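Local coordinates for protein F2 like fibronectin-binding protein (PDB 5A0N) that probably attaches the bacterium covalently to its host, using an internal thioester carried in this N-terminal domain, at residues L22-K27 and F139-Q144; S110-M115 and E177-D182; D119-V124 and Y184-P189; D152-S157 and V162-K167. All coordinates share one frame; numbering follows the deposited sequence.

Interaction 1 (L22-K27 and F139-Q144)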
loop_
_atom_site.group_PDB
_atom_site.type_symbol
_atom_site.label_atom_id
_atom_site.label_comp_id
_atom_site.label_asym_id
_atom_site.label_seq_id
_atom_site.Cartn_x
_atom_site.Cartn_y
_atom_site.Cartn_z
ATOM N N LEU A 22 7.600 5.117 6.798
ATOM C CA LEU A 22 7.286 6.524 6.954
ATOM C C LEU A 22 5.798 6.758 7.159
ATOM O O LEU A 22 5.387 7.876 7.536
ATOM C CB LEU A 22 7.788 7.328 5.757
ATOM C CG LEU A 22 9.280 7.188 5.455
ATOM C CD1 LEU A 22 9.687 8.118 4.330
ATOM C CD2 LEU A 22 10.166 7.430 6.692
ATOM N N GLY A 23 4.965 5.743 6.937
ATOM C CA GLY A 23 3.558 5.861 7.205
ATOM C C GLY A 23 2.725 6.309 6.048
ATOM O O GLY A 23 3.237 6.561 4.952
ATOM N N GLN A 24 1.427 6.423 6.302
ATOM C CA GLN A 24 0.475 6.902 5.302
ATOM C C GLN A 24 0.424 8.435 5.432
ATOM O O GLN A 24 1.256 9.116 4.811
ATOM C CB GLN A 24 -0.873 6.198 5.421
ATOM C CG GLN A 24 -1.754 6.545 4.235
ATOM C CD GLN A 24 -3.169 6.039 4.297
ATOM O OE1 GLN A 24 -3.664 5.647 5.348
ATOM N NE2 GLN A 24 -3.819 6.018 3.123
ATOM N N ILE A 25 -0.480 9.001 6.231
ATOM C CA ILE A 25 -0.414 10.439 6.499
ATOM C C ILE A 25 0.226 10.586 7.877
ATOM O O ILE A 25 -0.368 10.213 8.896
ATOM C CB ILE A 25 -1.767 11.156 6.459
ATOM C CG1 ILE A 25 -2.420 10.970 5.106
ATOM C CG2 ILE A 25 -1.595 12.654 6.753
ATOM C CD1 ILE A 25 -3.787 11.620 4.963
ATOM N N GLU A 26 1.503 11.004 7.887
ATOM C CA GLU A 26 2.258 11.104 9.145
ATOM C C GLU A 26 3.236 12.256 9.027
ATOM O O GLU A 26 3.716 12.606 7.955
ATOM C CB GLU A 26 3.049 9.848 9.476
ATOM C CG GLU A 26 2.253 8.560 9.648
ATOM C CD GLU A 26 1.392 8.490 10.871
ATOM O OE1 GLU A 26 1.525 9.338 11.778
ATOM O OE2 GLU A 26 0.595 7.543 10.967
ATOM N N LYS A 27 3.584 12.808 10.174
ATOM C CA LYS A 27 4.711 13.727 10.278
ATOM C C LYS A 27 6.018 12.961 10.206
ATOM O O LYS A 27 6.164 11.902 10.836
ATOM C CB LYS A 27 4.637 14.457 11.606
ATOM C CG LYS A 27 3.414 15.308 11.820
ATOM C CD LYS A 27 3.437 15.978 13.178
ATOM C CE LYS A 27 2.231 16.837 13.448
ATOM N NZ LYS A 27 2.343 17.455 14.805
ATOM N N PHE A 139 -2.941 9.278 -6.046
ATOM C CA PHE A 139 -3.301 7.973 -6.629
ATOM C C PHE A 139 -2.970 6.843 -5.656
ATOM O O PHE A 139 -3.692 5.858 -5.583
ATOM C CB PHE A 139 -2.610 7.756 -7.974
ATOM C CG PHE A 139 -3.111 6.564 -8.766
ATOM C CD1 PHE A 139 -4.470 6.339 -8.970
ATOM C CD2 PHE A 139 -2.211 5.690 -9.371
ATOM C CE1 PHE A 139 -4.906 5.280 -9.748
ATOM C CE2 PHE A 139 -2.666 4.636 -10.147
ATOM C CZ PHE A 139 -4.000 4.446 -10.329
ATOM N N HIS A 140 -1.849 6.966 -4.920
ATOM C CA HIS A 140 -1.555 5.969 -3.883
ATOM C C HIS A 140 -2.758 5.847 -2.947
ATOM O O HIS A 140 -3.191 4.744 -2.611
ATOM C CB HIS A 140 -0.298 6.359 -3.092
ATOM C CG HIS A 140 0.087 5.330 -2.084
ATOM N ND1 HIS A 140 -0.522 5.215 -0.860
ATOM C CD2 HIS A 140 1.028 4.352 -2.140
ATOM C CE1 HIS A 140 0.021 4.207 -0.206
ATOM N NE2 HIS A 140 0.957 3.661 -0.958
ATOM N N GLN A 141 -3.299 6.988 -2.520
ATOM C CA GLN A 141 -4.351 6.971 -1.523
ATOM C C GLN A 141 -5.610 6.262 -2.055
ATOM O O GLN A 141 -6.218 5.490 -1.322
ATOM C CB GLN A 141 -4.671 8.389 -1.074
ATOM C CG GLN A 141 -5.678 8.449 0.050
ATOM C CD GLN A 141 -5.932 9.840 0.552
ATOM O OE1 GLN A 141 -5.992 10.782 -0.232
ATOM N NE2 GLN A 141 -5.992 9.989 1.882
ATOM N N VAL A 142 -6.037 6.530 -3.297
ATOM C CA VAL A 142 -7.238 5.817 -3.792
ATOM C C VAL A 142 -6.983 4.341 -4.018
ATOM O O VAL A 142 -7.854 3.515 -3.729
ATOM C CB VAL A 142 -7.908 6.451 -5.028
ATOM C CG1 VAL A 142 -8.568 7.751 -4.625
ATOM C CG2 VAL A 142 -6.936 6.627 -6.196
ATOM N N ILE A 143 -5.805 3.985 -4.503
ATOM C CA ILE A 143 -5.447 2.571 -4.602
ATOM C C ILE A 143 -5.504 1.918 -3.212
ATOM O O ILE A 143 -6.031 0.803 -3.058
ATOM C CB ILE A 143 -4.067 2.385 -5.264
ATOM C CG1 ILE A 143 -4.124 2.773 -6.742
ATOM C CG2 ILE A 143 -3.559 0.974 -5.050
ATOM C CD1 ILE A 143 -4.800 1.755 -7.658
ATOM N N GLN A 144 -4.991 2.601 -2.193
ATOM C CA GLN A 144 -5.001 2.058 -0.849
ATOM C C GLN A 144 -6.423 1.796 -0.359
ATOM O O GLN A 144 -6.677 0.770 0.269
ATOM C CB GLN A 144 -4.261 2.991 0.094
ATOM C CG GLN A 144 -4.286 2.558 1.559
ATOM C CD GLN A 144 -3.496 1.317 1.817
ATOM O OE1 GLN A 144 -2.294 1.382 2.122
ATOM N NE2 GLN A 144 -4.162 0.166 1.761
#

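Interaction 2 (S110-M115 and E177-D182)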
loop_
_atom_site.group_PDB
_atom_site.type_symbol
_atom_site.label_atom_id
_atom_site.label_comp_id
_atom_site.label_asym_id
_atom_site.label_seq_id
_atom_site.Cartn_x
_atom_site.Cartn_y
_atom_site.Cartn_z
ATOM N N SER A 110 -2.651 -7.852 -5.906
ATOM C CA SER A 110 -1.594 -7.853 -6.898
ATOM C C SER A 110 -1.961 -6.967 -8.082
ATOM O O SER A 110 -1.090 -6.289 -8.647
ATOM C CB SER A 110 -1.234 -9.278 -7.334
ATOM O OG SER A 110 -2.311 -9.928 -7.992
ATOM N N ARG A 111 -3.237 -6.939 -8.467
ATOM C CA ARG A 111 -3.693 -6.032 -9.524
ATOM C C ARG A 111 -3.609 -4.550 -9.119
ATOM O O ARG A 111 -3.110 -3.723 -9.873
ATOM C CB ARG A 111 -5.126 -6.368 -9.923
ATOM C CG ARG A 111 -5.212 -7.621 -10.770
ATOM C CD ARG A 111 -6.660 -8.027 -11.084
ATOM N NE ARG A 111 -6.679 -9.118 -12.056
ATOM C CZ ARG A 111 -6.398 -8.944 -13.334
ATOM N NH1 ARG A 111 -6.339 -7.738 -13.888
ATOM N NH2 ARG A 111 -6.239 -9.996 -14.100
ATOM N N LEU A 112 -4.108 -4.227 -7.940
ATOM C CA LEU A 112 -4.190 -2.839 -7.535
ATOM C C LEU A 112 -2.779 -2.254 -7.318
ATOM O O LEU A 112 -2.502 -1.131 -7.742
ATOM C CB LEU A 112 -5.051 -2.715 -6.279
ATOM C CG LEU A 112 -6.558 -2.879 -6.534
ATOM C CD1 LEU A 112 -7.295 -3.172 -5.254
ATOM C CD2 LEU A 112 -7.111 -1.662 -7.242
ATOM N N SER A 113 -1.906 -2.998 -6.652
ATOM C CA SER A 113 -0.534 -2.545 -6.485
ATOM C C SER A 113 0.173 -2.397 -7.824
ATOM O O SER A 113 0.923 -1.422 -8.025
ATOM C CB SER A 113 0.214 -3.419 -5.491
ATOM O OG SER A 113 0.322 -4.755 -5.944
ATOM N N TYR A 114 -0.077 -3.311 -8.761
ATOM C CA TYR A 114 0.491 -3.162 -10.098
ATOM C C TYR A 114 -0.065 -1.940 -10.821
ATOM O O TYR A 114 0.653 -1.295 -11.592
ATOM C CB TYR A 114 0.231 -4.436 -10.901
ATOM C CG TYR A 114 0.703 -4.428 -12.334
ATOM C CD1 TYR A 114 2.043 -4.482 -12.654
ATOM C CD2 TYR A 114 -0.206 -4.380 -13.372
ATOM C CE1 TYR A 114 2.459 -4.511 -13.987
ATOM C CE2 TYR A 114 0.194 -4.403 -14.672
ATOM C CZ TYR A 114 1.516 -4.499 -14.990
ATOM O OH TYR A 114 1.849 -4.526 -16.324
ATOM N N MET A 115 -1.314 -1.599 -10.578
ATOM C CA MET A 115 -1.841 -0.413 -11.203
ATOM C C MET A 115 -1.133 0.861 -10.697
ATOM O O MET A 115 -0.944 1.788 -11.468
ATOM C CB MET A 115 -3.352 -0.360 -11.021
ATOM C CG MET A 115 -4.078 -1.488 -11.741
ATOM S SD MET A 115 -5.777 -1.781 -11.181
ATOM C CE MET A 115 -6.685 -0.549 -12.134
ATOM N N GLU A 177 -13.277 5.656 -10.051
ATOM C CA GLU A 177 -14.202 5.092 -11.026
ATOM C C GLU A 177 -13.450 4.341 -12.113
ATOM O O GLU A 177 -13.909 3.308 -12.617
ATOM C CB GLU A 177 -15.096 6.178 -11.605
ATOM C CG GLU A 177 -15.982 6.758 -10.537
ATOM C CD GLU A 177 -16.710 8.006 -10.912
ATOM O OE1 GLU A 177 -16.853 8.283 -12.072
ATOM O OE2 GLU A 177 -17.155 8.727 -10.003
ATOM N N MET A 178 -12.306 4.881 -12.527
ATOM C CA MET A 178 -11.484 4.183 -13.513
ATOM C C MET A 178 -10.891 2.891 -12.956
ATOM O O MET A 178 -10.903 1.864 -13.628
ATOM C CB MET A 178 -10.401 5.098 -14.065
ATOM C CG MET A 178 -10.963 6.311 -14.794
ATOM S SD MET A 178 -9.635 7.517 -15.123
ATOM C CE MET A 178 -10.496 9.029 -15.308
ATOM N N ILE A 179 -10.378 2.944 -11.727
ATOM C CA ILE A 179 -9.906 1.731 -11.065
ATOM C C ILE A 179 -11.008 0.661 -11.076
ATOM O O ILE A 179 -10.759 -0.502 -11.407
ATOM C CB ILE A 179 -9.487 2.000 -9.607
ATOM C CG1 ILE A 179 -8.199 2.834 -9.545
ATOM C CG2 ILE A 179 -9.337 0.707 -8.824
ATOM C CD1 ILE A 179 -7.943 3.470 -8.180
ATOM N N ARG A 180 -12.222 1.051 -10.694
ATOM C CA ARG A 180 -13.312 0.070 -10.571
ATOM C C ARG A 180 -13.718 -0.494 -11.920
ATOM O O ARG A 180 -14.116 -1.660 -12.004
ATOM C CB ARG A 180 -14.507 0.694 -9.877
ATOM C CG ARG A 180 -14.207 0.854 -8.395
ATOM C CD ARG A 180 -15.283 1.539 -7.579
ATOM N NE ARG A 180 -14.892 1.462 -6.170
ATOM C CZ ARG A 180 -15.374 2.188 -5.191
ATOM N NH1 ARG A 180 -16.333 3.061 -5.407
ATOM N NH2 ARG A 180 -14.882 2.026 -3.982
ATOM N N THR A 181 -13.613 0.292 -12.979
ATOM C CA THR A 181 -13.911 -0.183 -14.332
ATOM C C THR A 181 -12.807 -1.081 -14.875
ATOM O O THR A 181 -13.086 -2.045 -15.588
ATOM C CB THR A 181 -14.115 1.033 -15.245
ATOM O OG1 THR A 181 -15.170 1.850 -14.723
ATOM C CG2 THR A 181 -14.447 0.655 -16.635
ATOM N N ASP A 182 -11.555 -0.768 -14.533
ATOM C CA ASP A 182 -10.398 -1.345 -15.213
ATOM C C ASP A 182 -9.730 -2.507 -14.502
ATOM O O ASP A 182 -8.866 -3.165 -15.076
ATOM C CB ASP A 182 -9.319 -0.290 -15.442
ATOM C CG ASP A 182 -9.735 0.828 -16.382
ATOM O OD1 ASP A 182 -10.855 0.763 -16.951
ATOM O OD2 ASP A 182 -8.929 1.788 -16.526
#

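Interaction 3 (D119-V124 and Y184-P189)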
loop_
_atom_site.group_PDB
_atom_site.type_symbol
_atom_site.label_atom_id
_atom_site.label_comp_id
_atom_site.label_asym_id
_atom_site.label_seq_id
_atom_site.Cartn_x
_atom_site.Cartn_y
_atom_site.Cartn_z
ATOM N N ASP A 119 0.415 1.282 -13.984
ATOM C CA ASP A 119 -0.767 1.963 -14.545
ATOM C C ASP A 119 -1.049 1.506 -15.983
ATOM O O ASP A 119 -1.038 2.302 -16.936
ATOM C CB ASP A 119 -0.576 3.477 -14.442
ATOM C CG ASP A 119 -1.844 4.277 -14.695
ATOM O OD1 ASP A 119 -2.938 3.694 -14.730
ATOM O OD2 ASP A 119 -1.721 5.502 -14.849
ATOM N N PRO A 120 -1.357 0.200 -16.154
ATOM C CA PRO A 120 -1.524 -0.382 -17.505
ATOM C C PRO A 120 -2.637 0.258 -18.297
ATOM O O PRO A 120 -2.594 0.197 -19.521
ATOM C CB PRO A 120 -1.843 -1.876 -17.207
ATOM C CG PRO A 120 -2.374 -1.877 -15.823
ATOM C CD PRO A 120 -1.581 -0.811 -15.102
ATOM N N THR A 121 -3.645 0.825 -17.639
ATOM C CA THR A 121 -4.782 1.430 -18.352
ATOM C C THR A 121 -4.741 2.961 -18.330
ATOM O O THR A 121 -5.710 3.617 -18.694
ATOM C CB THR A 121 -6.139 0.905 -17.828
ATOM O OG1 THR A 121 -6.324 1.326 -16.471
ATOM C CG2 THR A 121 -6.200 -0.634 -17.921
ATOM N N ASP A 122 -3.607 3.547 -17.924
ATOM C CA ASP A 122 -3.411 4.998 -18.025
ATOM C C ASP A 122 -4.503 5.779 -17.273
ATOM O O ASP A 122 -5.065 6.759 -17.767
ATOM C CB ASP A 122 -3.301 5.446 -19.485
ATOM C CG ASP A 122 -1.898 5.368 -20.001
ATOM O OD1 ASP A 122 -0.985 5.790 -19.267
ATOM O OD2 ASP A 122 -1.728 4.901 -21.132
ATOM N N ILE A 123 -4.729 5.378 -16.033
ATOM C CA ILE A 123 -5.632 6.099 -15.155
ATOM C C ILE A 123 -5.061 7.462 -14.811
ATOM O O ILE A 123 -5.798 8.453 -14.748
ATOM C CB ILE A 123 -5.944 5.273 -13.899
ATOM C CG1 ILE A 123 -6.686 3.995 -14.330
ATOM C CG2 ILE A 123 -6.720 6.083 -12.881
ATOM C CD1 ILE A 123 -6.886 2.995 -13.233
ATOM N N VAL A 124 -3.763 7.506 -14.490
ATOM C CA VAL A 124 -3.190 8.780 -14.059
ATOM C C VAL A 124 -3.286 9.865 -15.133
ATOM O O VAL A 124 -3.699 10.990 -14.841
ATOM C CB VAL A 124 -1.762 8.596 -13.555
ATOM C CG1 VAL A 124 -1.083 9.956 -13.318
ATOM C CG2 VAL A 124 -1.766 7.785 -12.272
ATOM N N TYR A 184 -10.018 -5.631 -13.752
ATOM C CA TYR A 184 -9.867 -6.972 -14.291
ATOM C C TYR A 184 -9.502 -6.947 -15.776
ATOM O O TYR A 184 -9.331 -7.995 -16.392
ATOM C CB TYR A 184 -11.166 -7.739 -14.042
ATOM C CG TYR A 184 -11.542 -7.826 -12.576
ATOM C CD1 TYR A 184 -10.726 -8.504 -11.678
ATOM C CD2 TYR A 184 -12.699 -7.221 -12.078
ATOM C CE1 TYR A 184 -11.044 -8.604 -10.336
ATOM C CE2 TYR A 184 -13.017 -7.307 -10.718
ATOM C CZ TYR A 184 -12.185 -8.008 -9.853
ATOM O OH TYR A 184 -12.480 -8.135 -8.506
ATOM N N ASN A 185 -9.307 -5.759 -16.357
ATOM C CA ASN A 185 -9.158 -5.623 -17.813
ATOM C C ASN A 185 -7.674 -5.481 -18.252
ATOM O O ASN A 185 -7.325 -4.600 -19.038
ATOM C CB ASN A 185 -10.039 -4.465 -18.338
ATOM C CG ASN A 185 -11.532 -4.796 -18.310
ATOM O OD1 ASN A 185 -11.903 -5.959 -18.391
ATOM N ND2 ASN A 185 -12.384 -3.777 -18.234
ATOM N N PHE A 186 -6.815 -6.359 -17.723
ATOM C CA PHE A 186 -5.414 -6.465 -18.106
ATOM C C PHE A 186 -4.861 -7.752 -17.493
ATOM O O PHE A 186 -5.413 -8.291 -16.531
ATOM C CB PHE A 186 -4.586 -5.236 -17.690
ATOM C CG PHE A 186 -4.599 -4.972 -16.214
ATOM C CD1 PHE A 186 -3.651 -5.557 -15.375
ATOM C CD2 PHE A 186 -5.567 -4.136 -15.655
ATOM C CE1 PHE A 186 -3.694 -5.307 -14.001
ATOM C CE2 PHE A 186 -5.589 -3.894 -14.303
ATOM C CZ PHE A 186 -4.676 -4.488 -13.481
ATOM N N THR A 187 -3.728 -8.203 -18.018
ATOM C CA THR A 187 -3.031 -9.339 -17.459
ATOM C C THR A 187 -1.874 -8.823 -16.612
ATOM O O THR A 187 -1.143 -7.924 -17.022
ATOM C CB THR A 187 -2.515 -10.237 -18.577
ATOM O OG1 THR A 187 -3.643 -10.773 -19.268
ATOM C CG2 THR A 187 -1.651 -11.381 -18.055
ATOM N N VAL A 188 -1.713 -9.383 -15.420
ATOM C CA VAL A 188 -0.605 -9.035 -14.541
ATOM C C VAL A 188 0.588 -9.903 -14.944
ATOM O O VAL A 188 0.479 -11.123 -14.951
ATOM C CB VAL A 188 -0.939 -9.299 -13.060
ATOM C CG1 VAL A 188 0.253 -8.989 -12.163
ATOM C CG2 VAL A 188 -2.159 -8.501 -12.621
ATOM N N PRO A 189 1.748 -9.292 -15.255
ATOM C CA PRO A 189 2.913 -10.044 -15.719
ATOM C C PRO A 189 3.752 -10.577 -14.547
ATOM O O PRO A 189 4.871 -10.114 -14.281
ATOM C CB PRO A 189 3.672 -9.011 -16.555
ATOM C CG PRO A 189 3.415 -7.728 -15.812
ATOM C CD PRO A 189 1.975 -7.838 -15.382
#

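Interaction 4 (D152-S157 and V162-K167)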
loop_
_atom_site.group_PDB
_atom_site.type_symbol
_atom_site.label_atom_id
_atom_site.label_comp_id
_atom_site.label_asym_id
_atom_site.label_seq_id
_atom_site.Cartn_x
_atom_site.Cartn_y
_atom_site.Cartn_z
ATOM N N ASP A 152 -10.715 -5.573 4.002
ATOM C CA ASP A 152 -11.465 -5.176 5.188
ATOM C C ASP A 152 -12.931 -4.779 4.934
ATOM O O ASP A 152 -13.632 -4.354 5.852
ATOM C CB ASP A 152 -10.733 -4.028 5.936
ATOM C CG ASP A 152 -9.472 -4.496 6.579
ATOM O OD1 ASP A 152 -9.589 -5.157 7.635
ATOM O OD2 ASP A 152 -8.382 -4.235 6.047
ATOM N N GLY A 153 -13.382 -4.872 3.693
ATOM C CA GLY A 153 -14.744 -4.468 3.362
ATOM C C GLY A 153 -14.969 -2.965 3.337
ATOM O O GLY A 153 -16.100 -2.520 3.364
ATOM N N MET A 154 -13.902 -2.170 3.250
ATOM C CA MET A 154 -13.995 -0.714 3.259
ATOM C C MET A 154 -14.224 -0.165 1.856
ATOM O O MET A 154 -13.312 0.318 1.188
ATOM C CB MET A 154 -12.752 -0.103 3.905
ATOM C CG MET A 154 -12.872 1.404 4.034
ATOM S SD MET A 154 -11.493 2.148 4.857
ATOM C CE MET A 154 -12.311 2.465 6.389
ATOM N N ARG A 155 -15.468 -0.246 1.419
ATOM C CA ARG A 155 -15.883 0.287 0.132
ATOM C C ARG A 155 -16.246 1.756 0.316
ATOM O O ARG A 155 -17.073 2.105 1.175
ATOM C CB ARG A 155 -17.079 -0.501 -0.397
ATOM C CG ARG A 155 -17.520 -0.043 -1.771
ATOM C CD ARG A 155 -18.607 -0.955 -2.328
ATOM N NE ARG A 155 -19.821 -1.024 -1.518
ATOM C CZ ARG A 155 -20.817 -0.131 -1.545
ATOM N NH1 ARG A 155 -20.740 0.973 -2.297
ATOM N NH2 ARG A 155 -21.900 -0.336 -0.804
ATOM N N VAL A 156 -15.569 2.613 -0.443
ATOM C CA VAL A 156 -15.790 4.040 -0.368
ATOM C C VAL A 156 -16.536 4.521 -1.605
ATOM O O VAL A 156 -16.137 4.213 -2.736
ATOM C CB VAL A 156 -14.431 4.786 -0.206
ATOM C CG1 VAL A 156 -14.674 6.262 -0.100
ATOM C CG2 VAL A 156 -13.680 4.289 0.990
ATOM N N SER A 157 -17.609 5.283 -1.378
ATOM C CA SER A 157 -18.415 5.848 -2.456
ATOM C C SER A 157 -19.196 7.045 -1.958
ATOM O O SER A 157 -19.100 7.390 -0.791
ATOM C CB SER A 157 -19.400 4.813 -2.996
ATOM O OG SER A 157 -20.502 4.706 -2.089
ATOM N N VAL A 162 -18.806 7.757 3.559
ATOM C CA VAL A 162 -18.848 9.124 3.040
ATOM C C VAL A 162 -17.795 10.029 3.695
ATOM O O VAL A 162 -17.242 10.910 3.043
ATOM C CB VAL A 162 -20.273 9.696 3.175
ATOM C CG1 VAL A 162 -20.351 11.158 2.786
ATOM C CG2 VAL A 162 -21.249 8.855 2.348
ATOM N N TYR A 163 -17.468 9.781 4.960
ATOM C CA TYR A 163 -16.452 10.615 5.612
ATOM C C TYR A 163 -15.093 10.560 4.925
ATOM O O TYR A 163 -14.296 11.491 4.985
ATOM C CB TYR A 163 -16.312 10.245 7.088
ATOM C CG TYR A 163 -15.532 8.977 7.436
ATOM C CD1 TYR A 163 -16.021 7.688 7.121
ATOM C CD2 TYR A 163 -14.318 9.077 8.128
ATOM C CE1 TYR A 163 -15.312 6.563 7.475
ATOM C CE2 TYR A 163 -13.628 7.955 8.508
ATOM C CZ TYR A 163 -14.114 6.694 8.162
ATOM O OH TYR A 163 -13.389 5.615 8.587
ATOM N N ILE A 164 -14.817 9.447 4.266
ATOM C CA ILE A 164 -13.594 9.325 3.479
ATOM C C ILE A 164 -13.836 9.915 2.089
ATOM O O ILE A 164 -13.042 10.698 1.590
ATOM C CB ILE A 164 -13.133 7.837 3.398
ATOM C CG1 ILE A 164 -12.681 7.341 4.802
ATOM C CG2 ILE A 164 -11.991 7.706 2.401
ATOM C CD1 ILE A 164 -12.738 5.852 4.952
ATOM N N TYR A 165 -14.932 9.508 1.452
ATOM C CA TYR A 165 -15.185 9.933 0.083
ATOM C C TYR A 165 -15.162 11.442 -0.073
ATOM O O TYR A 165 -14.595 11.978 -1.028
ATOM C CB TYR A 165 -16.525 9.405 -0.392
ATOM C CG TYR A 165 -16.691 9.538 -1.884
ATOM C CD1 TYR A 165 -16.048 8.658 -2.763
ATOM C CD2 TYR A 165 -17.485 10.514 -2.419
ATOM C CE1 TYR A 165 -16.201 8.764 -4.129
ATOM C CE2 TYR A 165 -17.644 10.632 -3.797
ATOM C CZ TYR A 165 -17.004 9.755 -4.638
ATOM O OH TYR A 165 -17.148 9.847 -6.023
ATOM N N GLU A 166 -15.751 12.144 0.893
ATOM C CA GLU A 166 -15.898 13.587 0.784
ATOM C C GLU A 166 -14.540 14.304 0.906
ATOM O O GLU A 166 -14.420 15.468 0.551
ATOM C CB GLU A 166 -16.890 14.133 1.821
ATOM C CG GLU A 166 -16.390 14.052 3.263
ATOM C CD GLU A 166 -17.463 14.404 4.302
ATOM O OE1 GLU A 166 -18.643 14.583 3.924
ATOM O OE2 GLU A 166 -17.114 14.497 5.504
ATOM N N LYS A 167 -13.521 13.609 1.404
ATOM C CA LYS A 167 -12.174 14.169 1.474
ATOM C C LYS A 167 -11.403 14.005 0.169
ATOM O O LYS A 167 -10.365 14.621 -0.018
ATOM C CB LYS A 167 -11.376 13.530 2.610
ATOM C CG LYS A 167 -11.930 13.768 3.999
ATOM C CD LYS A 167 -11.041 13.025 4.998
ATOM C CE LYS A 167 -11.190 13.509 6.428
ATOM N NZ LYS A 167 -12.531 13.204 6.975
#

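Interaction 1 (L22-K27 and F139-Q144)
The extended side chain of Gln24 reaches Gln144 on helix 132-152 because its CG stands opposite the backbone N (chi1 -171°) and chi2 continues straight on. Gln144 starts from its backbone in the same way, but bends at chi2 (68°). The bend turns its amide aside and leaves CG facing Gln24. Gln24 NE2 therefore lies 3.8 Å from Gln144 CG. The two amides do not pair, and their planes are turned 72° apart. One helical turn earlier, Gln141 also extends toward the loop. Gln141 CG sits 4.3 Å from Gln24 NE2. Its amide end meets Ile25, with Gln141 NE2 4.1 Å from Ile25 CD1. This last contact is loose and peripheral.

The polar ends are held by other partners. Gln24 NE2 is hydrogen-bonded to Tyr36 OH, and Gln141 OE1 to Gln172 NE2. Gln144 OE1 accepts from the backbone N of Cys56, the sole cysteine of the chain and so probably the thioester residue. The three glutamines are thus fixed by their neighbours while their chains lie against one another. Tyr36 belongs to strand 35-36, which pairs with strand 25-26 and also touches Ile25 and Gln141. The contact lays this small two-stranded sheet against helix 132-152, whose Phe139, Val142 and Ile143 pack on Ile179 of helix 170-182.

Interaction 2 (S110-M115 and E177-D182)
Leu112 and Ile179 meet by methyl groups, with Leu112 CD2 3.6 Å from Ile179 CG2. Their side chains cross at about a right angle. Ile179 CG2 can face Leu112 because it stands opposite the backbone N, while CG1 takes the place beside that N (chi1 -70°). Next to this pair, Met115 folds over at chi3 (84°) and brings its terminal methyl to the backbone of the other helix. Met115 CE lies 4.1 Å from Ile179 CA and 4.2 Å from Asp182 CB. Met115 was deposited in two conformers, and these distances hold for one of them.

The helix segments 110-115 and 177-182 run closer to antiparallel than parallel, at 131°. Their axes are 11.6 Å apart at closest approach, and the side chains of Leu112, Met115 and Ile179 bridge the gap. Helix 132-152 covers the pair, and its Ile147 touches Leu112. Ile123 packs on both Met115 and Asp182. Asp182, at the end of helix 170-182, is anchored by a hydrogen bond between its OD2 and Thr121 OG1 and by a salt bridge to Arg126. Across the two helices themselves, the contact is all van der Waals. It is buried hydrophobic packing inside the helical insertion. The Asp182 carboxylate at its border, bonded to Thr121 and Arg126, is probably balanced by the arginine.

Interaction 3 (D119-V124 and Y184-P189)
Pro120 and Thr121 hold the two middle places of a type I beta turn, Asp119 to Asp122, and meet Phe186 in the irregular loop after helix 170-182. Pro120 CG stands over the middle of the Phe186 ring. It lies 3.8 Å from the ring centroid and only 8° off the normal, a clear CH-pi contact. Phe186 CG sits between its own backbone N and carbonyl carbon (chi1 59°), which sends the ring toward the turn. Thr121 CG2 adds an oblique approach, 4.2 Å from Phe186 CD2.

The turn is closed by Asp122 N, 3.0 Å from Asp119 O. The carboxylate of Asp119 then accepts backbone N-H groups at the start of helix 123-128. Ile123 N reaches Asp119 OD1 at 2.8 Å, and Val124 N reaches Asp119 OD2 at 2.9 Å. Each oxygen is met on its syn side, slightly out of the carboxylate plane. On the ring face opposite Pro120, Arg111 makes a cation-pi contact with Phe186 and also bonds its carbonyl O. The ring is thus sandwiched between a proline CH and a guanidinium. Both probably draw on the electron-rich faces of its pi cloud.

Interaction 4 (D152-S157 and V162-K167)
This is a mainly apolar contact between neighbours in the chain: the loop leaving helix 132-152 packs on the short helix 162-165, near the edge of the domain. Val156 lies at its centre. Val156 CG1 is 3.9 Å from Ile164 CG2 and 3.7 Å from Tyr165 CB. The same methyl lies at the edge of the Tyr165 ring, in its plane. Met154 crosses Ile164 at about a right angle, and Met154 CE is 3.7 Å from Ile164 CD1. Tyr163 adds its hydroxyl oxygen, 4.0 Å from Met154 CE.

Met154 is the centre of an inverse gamma turn. Gly153 before it, the first residue past the helix to leave helical angles, has positive phi. From this turn the Met154 side chain points to the short helix, as does that of Val156 two residues on. The CB of Ser157 points away, and its backbone makes the contact. Ser157 C lies 3.5 Å above one face of the Tyr165 ring, offset toward the rim. Ser157 O comes within 3.3 Å of Tyr165 CB. Tyr165 can receive it because its CG is placed opposite the backbone N (chi1 -167°). Tyr145 of helix 132-152 touches both Met154 and Ile164, while Lys173 and Glu177 of helix 170-182 touch Tyr165.

How the interactions relate
Interactions 2 and 3 are close neighbours, with centres 7 Å apart. Asp182 OD2 lies 2.6 Å from Thr121 OG1, and Arg111 NH1 lies 2.9 Å from Phe186 O. Interaction 1 joins them through helix 132-152: Ile143 CD1 is 3.6 Å from Ile179 CD1, and Phe139 CD2 is 3.6 Å from Val124 CG2. Interaction 4 is tied to interaction 2 by Arg180 NH2 and Val156 O, 2.8 Å apart, but does not touch interactions 1 or 3. Interaction 1 borders the probable thioester cysteine, Cys56, through Gln144. The side chains of Gln24 (interaction 1) and Met154 (interaction 4) are each about 3 Å from bound MES, probably from the crystallisation liquor.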